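Local coordinates for nitrogen regulatory protein P-II (Thiomonas intermedia, PDB 5D4N) that binds adenine nucleotides between its subunits and probably acts as a carboxysome-associated, bicarbonate-responsive PII-like signalling regulator, at residues L27-R30 with G35-I38; P77-F82 with G91-H96. All coordinates share one frame; numbering follows the deposited sequence.

In the fold
Both contacts join a helix to the same antiparallel sheet: interaction 1 sets helix 21-31 on strand 36-46, and interaction 2 sets helix 72-88 on strand 92-100 at the edge of the sheet within the chain. Their centres lie about 12 Å apart, and the two helices pack together between them, with Leu-28 CD2 3.9 Å from Leu-78 CD2 and Leu-27 CD1 3.9 Å from Phe-82 CE1. Each strand also lines a nucleotide cleft between subunits. The two strands supply complementary walls: AMP beside 35-38 is bonded by Gly-91 of the second subunit, while ADP beside 91-96 is bonded by Thr-37 of the third subunit.

Interaction 1. Residues L27-R30 with G35-I38; sequences LLDR and GYTI. With AMP (adenosine monophosphate), chain F.
A water molecule is gripped by both sides here: its oxygen lies 2.5 Å from Asp-29 OD2, to which it donates, and 2.5 Å from Tyr-36 OH, a short bond at each end that ties the helix to the tyrosine. The other carboxylate oxygen, Asp-29 OD1, comes up to the edge of the phenol ring close to its plane, 3.7 Å from Tyr-36 CE2. Carboxylate and ring planes are 26° apart; one oxygen meets the C-H rim and the other serves the bridging water, which also lies at the ring's edge. Further down the ring, one branch of Leu-28 does the touching: its CD1 lies 4.0 Å from Tyr-36 CD2, at a slant to the ring. With CG between its own backbone N and carbonyl carbon (chi1 55°), Tyr-36 runs its ring alongside the helix, so that the base of the ring meets Leu-28 and its outer end comes to Asp-29. The topology is that of the ferredoxin-like PII fold: helix 21-31 lies on one face of the sheet and leads from strand 7-17 into strand 36-46, with Ile-66 of strand 63-70 touching both Leu-28 and Tyr-36. A strand of the second subunit pairs antiparallel with Tyr-36 to Ile-38 and carries the sheet across the interface. On the strand's nucleotide side, Thr-37 OG1 works in both directions, donating to AMP N3 at 2.9 Å and accepting from AMP O2' at 2.7 Å, which fixes base and ribose together. Gly-35 has no side chain, and the adenine comes down close on its backbone, with Gly-35 O 3.3 Å from AMP C6. Lys-105 and Ala-69, with Ser-47 and Gly-91 of the second subunit, also hydrogen-bond AMP.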
ATOM      1  N   LEU A  27      -1.361   7.048 -19.164  1.00 27.56           N
ATOM      2  CA  LEU A  27      -2.407   7.919 -18.595  1.00 28.20           C
ATOM      3  C   LEU A  27      -1.825   8.798 -17.506  1.00 30.86           C
ATOM      4  O   LEU A  27      -2.147   9.991 -17.419  1.00 29.71           O
ATOM      5  CB  LEU A  27      -3.551   7.101 -17.983  1.00 28.48           C
ATOM      6  CG  LEU A  27      -4.575   6.534 -18.966  1.00 33.90           C
ATOM      7  CD1 LEU A  27      -5.682   5.830 -18.197  1.00 33.32           C
ATOM      8  CD2 LEU A  27      -5.136   7.608 -19.888  1.00 38.11           C
ATOM      9  N   LEU A  28      -0.990   8.213 -16.644  1.00 27.70           N
ATOM     10  CA  LEU A  28      -0.384   9.002 -15.562  1.00 27.56           C
ATOM     11  C   LEU A  28       0.514  10.089 -16.128  1.00 31.86           C
ATOM     12  O   LEU A  28       0.384  11.232 -15.723  1.00 30.41           O
ATOM     13  CB  LEU A  28       0.397   8.119 -14.583  1.00 26.69           C
ATOM     14  CG  LEU A  28      -0.415   7.035 -13.862  1.00 29.52           C
ATOM     15  CD1 LEU A  28       0.513   6.112 -13.114  1.00 28.39           C
ATOM     16  CD2 LEU A  28      -1.438   7.640 -12.917  1.00 28.79           C
ATOM     17  N   ASP A  29       1.406   9.738 -17.075  1.00 29.10           N
ATOM     18  CA  ASP A  29       2.319  10.725 -17.689  1.00 30.11           C
ATOM     19  C   ASP A  29       1.555  11.861 -18.323  1.00 35.20           C
ATOM     20  O   ASP A  29       1.888  13.038 -18.099  1.00 35.06           O
ATOM     21  CB  ASP A  29       3.277  10.063 -18.701  1.00 32.01           C
ATOM     22  CG  ASP A  29       4.256   9.086 -18.084  1.00 34.15           C
ATOM     23  OD1 ASP A  29       4.405   9.095 -16.832  1.00 37.34           O
ATOM     24  OD2 ASP A  29       4.825   8.258 -18.843  1.00 38.41           O
ATOM     25  N   ARG A  30       0.503  11.519 -19.089  1.00 33.23           N
ATOM     26  CA  ARG A  30      -0.316  12.497 -19.798  1.00 35.56           C
ATOM     27  C   ARG A  30      -1.022  13.479 -18.854  1.00 39.06           C
ATOM     28  O   ARG A  30      -1.048  14.675 -19.118  1.00 39.96           O
ATOM     29  CB  ARG A  30      -1.318  11.799 -20.724  1.00 37.40           C
ATOM     30  CG  ARG A  30      -2.321  12.745 -21.410  1.00 42.24           C
ATOM     31  CD  ARG A  30      -1.686  13.785 -22.349  1.00 51.78           C
ATOM     32  NE  ARG A  30      -0.837  13.189 -23.386  1.00 55.27           N
ATOM     33  CZ  ARG A  30      -1.299  12.561 -24.466  1.00 69.41           C
ATOM     34  NH1 ARG A  30      -2.604  12.425 -24.653  1.00 47.50           N
ATOM     35  NH2 ARG A  30      -0.457  12.043 -25.351  1.00 57.65           N
ATOM     36  N   GLY A  35       5.412  11.147 -10.719  1.00 28.96           N
ATOM     37  CA  GLY A  35       6.140   9.930 -10.432  1.00 26.58           C
ATOM     38  C   GLY A  35       5.186   8.816 -10.066  1.00 25.61           C
ATOM     39  O   GLY A  35       3.981   9.039  -9.909  1.00 23.60           O
ATOM     40  N   TYR A  36       5.724   7.596 -10.002  1.00 23.90           N
ATOM     41  CA  TYR A  36       4.921   6.455  -9.616  1.00 22.29           C
ATOM     42  C   TYR A  36       5.843   5.332  -9.213  1.00 23.26           C
ATOM     43  O   TYR A  36       7.018   5.335  -9.574  1.00 23.23           O
ATOM     44  CB  TYR A  36       3.927   6.015 -10.730  1.00 23.15           C
ATOM     45  CG  TYR A  36       4.563   5.736 -12.071  1.00 23.96           C
ATOM     46  CD1 TYR A  36       5.279   4.563 -12.296  1.00 25.75           C
ATOM     47  CD2 TYR A  36       4.434   6.635 -13.124  1.00 25.25           C
ATOM     48  CE1 TYR A  36       5.844   4.292 -13.549  1.00 27.55           C
ATOM     49  CE2 TYR A  36       4.983   6.374 -14.379  1.00 25.29           C
ATOM     50  CZ  TYR A  36       5.705   5.210 -14.578  1.00 29.04           C
ATOM     51  OH  TYR A  36       6.247   4.940 -15.809  1.00 30.46           O
ATOM     52  N   THR A  37       5.315   4.400  -8.402  1.00 20.16           N
ATOM     53  CA  THR A  37       6.074   3.240  -7.953  1.00 18.75           C
ATOM     54  C   THR A  37       5.297   1.989  -8.317  1.00 22.90           C
ATOM     55  O   THR A  37       4.092   1.979  -8.140  1.00 23.82           O
ATOM     56  CB  THR A  37       6.269   3.341  -6.428  1.00 21.85           C
ATOM     57  OG1 THR A  37       7.057   4.513  -6.152  1.00 20.32           O
ATOM     58  CG2 THR A  37       6.991   2.110  -5.861  1.00 22.00           C
ATOM     59  N   ILE A  38       5.968   0.963  -8.824  1.00 20.53           N
ATOM     60  CA  ILE A  38       5.273  -0.250  -9.273  1.00 20.98           C
ATOM     61  C   ILE A  38       5.708  -1.433  -8.442  1.00 22.97           C
ATOM     62  O   ILE A  38       6.911  -1.705  -8.305  1.00 23.09           O
ATOM     63  CB  ILE A  38       5.507  -0.491 -10.778  1.00 25.31           C
ATOM     64  CG1 ILE A  38       5.114   0.763 -11.619  1.00 25.94           C
ATOM     65  CG2 ILE A  38       4.698  -1.738 -11.227  1.00 27.76           C
ATOM     66  CD1 ILE A  38       5.271   0.640 -13.098  1.00 30.75           C
TER
HETATM   67  P   AMP F 201      12.441  11.033  -7.074  1.00 29.43           P
HETATM   68  O1P AMP F 201      11.600  12.043  -7.843  1.00 30.67           O
HETATM   69  O2P AMP F 201      13.748  10.804  -7.810  1.00 32.42           O
HETATM   70  O3P AMP F 201      12.607  11.351  -5.628  1.00 27.33           O
HETATM   71  O5' AMP F 201      11.677   9.621  -7.210  1.00 28.23           O
HETATM   72  C5' AMP F 201      12.277   8.433  -6.643  1.00 27.12           C
HETATM   73  C4' AMP F 201      11.228   7.352  -6.577  1.00 22.88           C
HETATM   74  O4' AMP F 201      10.182   7.744  -5.674  1.00 22.35           O
HETATM   75  C3' AMP F 201      10.504   7.093  -7.894  1.00 22.89           C
HETATM   76  O3' AMP F 201      11.276   6.294  -8.781  1.00 25.63           O
HETATM   77  C2' AMP F 201       9.234   6.393  -7.393  1.00 20.52           C
HETATM   78  O2' AMP F 201       9.542   5.040  -7.077  1.00 21.73           O
HETATM   79  C1' AMP F 201       8.942   7.198  -6.108  1.00 22.07           C
HETATM   80  N9  AMP F 201       8.027   8.311  -6.346  1.00 21.49           N
HETATM   81  C8  AMP F 201       8.344   9.604  -6.684  1.00 22.18           C
HETATM   82  N7  AMP F 201       7.302  10.366  -6.911  1.00 22.01           N
HETATM   83  C5  AMP F 201       6.226   9.508  -6.734  1.00 20.39           C
HETATM   84  C6  AMP F 201       4.834   9.696  -6.842  1.00 21.58           C
HETATM   85  N6  AMP F 201       4.272  10.871  -7.183  1.00 21.79           N
HETATM   86  N1  AMP F 201       4.035   8.635  -6.567  1.00 20.90           N
HETATM   87  C2  AMP F 201       4.596   7.465  -6.229  1.00 21.17           C
HETATM   88  N3  AMP F 201       5.897   7.159  -6.132  1.00 20.32           N
HETATM   89  C4  AMP F 201       6.661   8.239  -6.378  1.00 18.68           C
HETATM   90  O   HOH W   1       6.152   6.461 -17.796  1.00 40.69           O

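Interaction 2. Residues P77-F82 with G91-H96; sequences PLLEGF and GVVFVH. With ADP (adenosine-5'-diphosphate), chain D; ACT (acetate ion), chain G.
Leu-79 sets CG anti to its carbonyl carbon (chi1 -67°) and Val-93 sets CG1 anti to its backbone N (chi1 -178°), and these turns bring Leu-79 CD2 to 3.9 Å from Val-93 CG1. The leucine's fork divides its work along the strand: CD2 meets Val-93, and CD1 reaches the next inward-facing residue, 4.4 Å from Val-95 CG2. Leu-6 of the third subunit also packs on Leu-79. Phe-94, between the two valines, points away from the helix and presents its ring edge to the adenine, Phe-94 CZ standing 3.5 Å from ADP C2; Val-92, just before them, lays CG1 3.6 Å from ADP C8. At the start of the segment, Gly-91 N gives ADP O1A a nearly straight bond of 2.9 Å (169°). An acetate, probably from the crystallisation liquor, takes a 3.1 Å bond from Val-93 N at OXT and another from Arg-102 of the third subunit. One strand thus joins a hydrophobic helix-on-sheet layer to a ligand wall; helix 72-88 and strand 92-100 are the second half of the second beta-alpha-beta unit of the ferredoxin-like PII fold, whose nucleotide sites lie in the clefts between subunits of the trimer.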
ATOM      1  N   PRO A  77      -9.761  13.536 -13.621  1.00 38.26           N
ATOM      2  CA  PRO A  77      -9.307  13.228 -14.996  1.00 38.42           C
ATOM      3  C   PRO A  77      -8.687  11.836 -15.149  1.00 37.18           C
ATOM      4  O   PRO A  77      -8.940  11.148 -16.155  1.00 37.39           O
ATOM      5  CB  PRO A  77      -8.300  14.343 -15.288  1.00 41.13           C
ATOM      6  CG  PRO A  77      -8.742  15.496 -14.405  1.00 46.90           C
ATOM      7  CD  PRO A  77      -9.165  14.804 -13.136  1.00 41.56           C
ATOM      8  N   LEU A  78      -7.944  11.381 -14.114  1.00 31.85           N
ATOM      9  CA  LEU A  78      -7.333  10.064 -14.122  1.00 29.72           C
ATOM     10  C   LEU A  78      -8.376   8.974 -14.090  1.00 32.80           C
ATOM     11  O   LEU A  78      -8.304   8.052 -14.901  1.00 33.09           O
ATOM     12  CB  LEU A  78      -6.335   9.876 -12.959  1.00 28.69           C
ATOM     13  CG  LEU A  78      -4.961  10.501 -13.219  1.00 33.24           C
ATOM     14  CD1 LEU A  78      -4.108  10.471 -11.981  1.00 32.23           C
ATOM     15  CD2 LEU A  78      -4.268   9.862 -14.407  1.00 34.73           C
ATOM     16  N   LEU A  79      -9.356   9.085 -13.181  1.00 31.92           N
ATOM     17  CA  LEU A  79     -10.415   8.081 -13.055  1.00 33.09           C
ATOM     18  C   LEU A  79     -11.265   8.016 -14.317  1.00 37.04           C
ATOM     19  O   LEU A  79     -11.649   6.921 -14.714  1.00 37.52           O
ATOM     20  CB  LEU A  79     -11.282   8.310 -11.825  1.00 35.28           C
ATOM     21  CG  LEU A  79     -10.572   8.104 -10.487  1.00 39.90           C
ATOM     22  CD1 LEU A  79     -11.526   8.342  -9.360  1.00 41.29           C
ATOM     23  CD2 LEU A  79      -9.957   6.711 -10.370  1.00 43.79           C
ATOM     24  N   GLU A  80     -11.485   9.164 -14.965  1.00 34.46           N
ATOM     25  CA  GLU A  80     -12.212   9.263 -16.239  1.00 36.36           C
ATOM     26  C   GLU A  80     -11.471   8.471 -17.309  1.00 39.53           C
ATOM     27  O   GLU A  80     -12.116   7.768 -18.097  1.00 39.89           O
ATOM     28  CB  GLU A  80     -12.375  10.729 -16.641  1.00 39.83           C
ATOM     29  CG  GLU A  80     -13.511  11.428 -15.912  1.00 59.82           C
ATOM     30  CD  GLU A  80     -13.516  12.944 -16.007  1.00 90.29           C
ATOM     31  OE1 GLU A  80     -13.212  13.481 -17.098  1.00 76.54           O
ATOM     32  OE2 GLU A  80     -13.833  13.595 -14.986  1.00 93.73           O
ATOM     33  N   GLY A  81     -10.132   8.526 -17.265  1.00 35.81           N
ATOM     34  CA  GLY A  81      -9.268   7.803 -18.188  1.00 35.60           C
ATOM     35  C   GLY A  81      -9.266   6.316 -17.927  1.00 41.72           C
ATOM     36  O   GLY A  81      -9.223   5.523 -18.861  1.00 43.72           O
ATOM     37  N   PHE A  82      -9.279   5.926 -16.639  1.00 36.26           N
ATOM     38  CA  PHE A  82      -9.269   4.524 -16.236  1.00 34.86           C
ATOM     39  C   PHE A  82     -10.635   3.844 -16.401  1.00 44.24           C
ATOM     40  O   PHE A  82     -10.676   2.627 -16.558  1.00 42.47           O
ATOM     41  CB  PHE A  82      -8.667   4.327 -14.826  1.00 33.55           C
ATOM     42  CG  PHE A  82      -7.153   4.339 -14.810  1.00 32.15           C
ATOM     43  CD1 PHE A  82      -6.423   3.267 -15.314  1.00 32.46           C
ATOM     44  CD2 PHE A  82      -6.453   5.430 -14.318  1.00 32.68           C
ATOM     45  CE1 PHE A  82      -5.024   3.290 -15.318  1.00 31.55           C
ATOM     46  CE2 PHE A  82      -5.045   5.461 -14.342  1.00 32.14           C
ATOM     47  CZ  PHE A  82      -4.336   4.380 -14.818  1.00 30.26           C
ATOM     48  N   GLY A  91      -9.221  -5.412 -12.689  1.00 24.73           N
ATOM     49  CA  GLY A  91      -8.437  -4.466 -11.899  1.00 23.79           C
ATOM     50  C   GLY A  91      -9.259  -3.507 -11.099  1.00 25.33           C
ATOM     51  O   GLY A  91     -10.483  -3.442 -11.234  1.00 23.71           O
ATOM     52  N   VAL A  92      -8.581  -2.769 -10.220  1.00 22.27           N
ATOM     53  CA  VAL A  92      -9.254  -1.840  -9.300  1.00 21.81           C
ATOM     54  C   VAL A  92      -8.386  -0.622  -9.051  1.00 21.89           C
ATOM     55  O   VAL A  92      -7.170  -0.669  -9.239  1.00 22.95           O
ATOM     56  CB  VAL A  92      -9.561  -2.539  -7.947  1.00 24.20           C
ATOM     57  CG1 VAL A  92     -10.613  -3.659  -8.080  1.00 25.91           C
ATOM     58  CG2 VAL A  92      -8.276  -3.081  -7.313  1.00 22.73           C
ATOM     59  N   VAL A  93      -9.029   0.471  -8.624  1.00 21.50           N
ATOM     60  CA  VAL A  93      -8.319   1.685  -8.212  1.00 21.61           C
ATOM     61  C   VAL A  93      -8.793   2.091  -6.834  1.00 23.53           C
ATOM     62  O   VAL A  93     -10.014   2.273  -6.608  1.00 23.15           O
ATOM     63  CB  VAL A  93      -8.420   2.871  -9.199  1.00 28.32           C
ATOM     64  CG1 VAL A  93      -7.608   4.069  -8.679  1.00 26.31           C
ATOM     65  CG2 VAL A  93      -7.934   2.473 -10.587  1.00 30.05           C
ATOM     66  N   PHE A  94      -7.829   2.250  -5.898  1.00 20.56           N
ATOM     67  CA  PHE A  94      -8.148   2.692  -4.546  1.00 19.92           C
ATOM     68  C   PHE A  94      -7.597   4.089  -4.372  1.00 23.12           C
ATOM     69  O   PHE A  94      -6.394   4.299  -4.590  1.00 22.86           O
ATOM     70  CB  PHE A  94      -7.532   1.763  -3.513  1.00 20.21           C
ATOM     71  CG  PHE A  94      -7.907   0.304  -3.627  1.00 19.89           C
ATOM     72  CD1 PHE A  94      -9.197  -0.076  -4.000  1.00 22.47           C
ATOM     73  CD2 PHE A  94      -6.965  -0.694  -3.381  1.00 21.51           C
ATOM     74  CE1 PHE A  94      -9.545  -1.439  -4.115  1.00 22.62           C
ATOM     75  CE2 PHE A  94      -7.315  -2.035  -3.474  1.00 22.44           C
ATOM     76  CZ  PHE A  94      -8.600  -2.406  -3.821  1.00 21.66           C
ATOM     77  N   VAL A  95      -8.445   5.019  -3.961  1.00 20.55           N
ATOM     78  CA  VAL A  95      -7.994   6.422  -3.735  1.00 20.24           C
ATOM     79  C   VAL A  95      -7.804   6.634  -2.247  1.00 22.22           C
ATOM     80  O   VAL A  95      -8.725   6.370  -1.474  1.00 22.64           O
ATOM     81  CB  VAL A  95      -9.005   7.465  -4.288  1.00 23.24           C
ATOM     82  CG1 VAL A  95      -8.419   8.890  -4.148  1.00 23.78           C
ATOM     83  CG2 VAL A  95      -9.379   7.150  -5.756  1.00 23.92           C
ATOM     84  N   HIS A  96      -6.596   7.078  -1.850  1.00 19.91           N
ATOM     85  CA  HIS A  96      -6.296   7.305  -0.428  1.00 18.44           C
ATOM     86  C   HIS A  96      -6.031   8.791  -0.213  1.00 22.03           C
ATOM     87  O   HIS A  96      -5.560   9.498  -1.132  1.00 22.96           O
ATOM     88  CB  HIS A  96      -4.951   6.612  -0.061  1.00 18.47           C
ATOM     89  CG  HIS A  96      -4.959   5.119  -0.150  1.00 19.56           C
ATOM     90  ND1 HIS A  96      -4.976   4.478  -1.374  1.00 21.25           N
ATOM     91  CD2 HIS A  96      -4.886   4.185   0.832  1.00 20.65           C
ATOM     92  CE1 HIS A  96      -4.941   3.171  -1.095  1.00 20.03           C
ATOM     93  NE2 HIS A  96      -4.871   2.952   0.209  1.00 21.57           N
TER
HETATM   94  PB  ADP D 201     -11.537 -10.764 -12.717  0.50 32.66           P
HETATM   95  O1B ADP D 201     -12.941 -10.492 -12.764  0.50 33.18           O
HETATM   96  O2B ADP D 201     -10.982 -10.813 -14.113  0.50 32.64           O
HETATM   97  O3B ADP D 201     -11.281 -12.102 -12.060  0.50 35.98           O
HETATM   98  PA  ADP D 201     -11.202  -8.370 -10.930  1.00 30.71           P
HETATM   99  O1A ADP D 201     -11.308  -7.085 -11.671  1.00 27.76           O
HETATM  100  O2A ADP D 201     -12.479  -8.628 -10.100  1.00 35.04           O
HETATM  101  O3A ADP D 201     -10.817  -9.591 -11.894  1.00 30.37           O
HETATM  102  O5' ADP D 201      -9.974  -8.274  -9.923  1.00 26.83           O
HETATM  103  C5' ADP D 201      -8.643  -8.194 -10.457  1.00 25.44           C
HETATM  104  C4' ADP D 201      -7.659  -8.040  -9.325  1.00 22.48           C
HETATM  105  O4' ADP D 201      -7.954  -6.834  -8.593  1.00 22.55           O
HETATM  106  C3' ADP D 201      -7.743  -9.138  -8.275  1.00 22.15           C
HETATM  107  O3' ADP D 201      -7.047 -10.316  -8.673  1.00 25.77           O
HETATM  108  C2' ADP D 201      -7.084  -8.449  -7.079  1.00 20.10           C
HETATM  109  O2' ADP D 201      -5.684  -8.421  -7.268  1.00 21.68           O
HETATM  110  C1' ADP D 201      -7.616  -7.018  -7.220  1.00 22.21           C
HETATM  111  N9  ADP D 201      -8.808  -6.797  -6.406  1.00 22.95           N
HETATM  112  C8  ADP D 201     -10.119  -6.981  -6.767  1.00 24.08           C
HETATM  113  N7  ADP D 201     -10.971  -6.823  -5.783  1.00 24.79           N
HETATM  114  C5  ADP D 201     -10.167  -6.501  -4.700  1.00 22.96           C
HETATM  115  C6  ADP D 201     -10.466  -6.169  -3.361  1.00 23.72           C
HETATM  116  N6  ADP D 201     -11.708  -6.200  -2.850  1.00 24.62           N
HETATM  117  N1  ADP D 201      -9.434  -5.815  -2.558  1.00 22.05           N
HETATM  118  C2  ADP D 201      -8.192  -5.832  -3.055  1.00 21.58           C
HETATM  119  N3  ADP D 201      -7.789  -6.159  -4.288  1.00 22.51           N
HETATM  120  C4  ADP D 201      -8.833  -6.471  -5.070  1.00 21.66           C
HETATM  121  C   ACT G 201     -12.945   1.116  -8.353  1.00 36.14           C
HETATM  122  O   ACT G 201     -14.222   1.064  -8.438  1.00 33.05           O
HETATM  123  OXT ACT G 201     -12.083   0.166  -8.556  1.00 31.79           O
HETATM  124  CH3 ACT G 201     -12.340   2.480  -7.944  1.00 30.78           C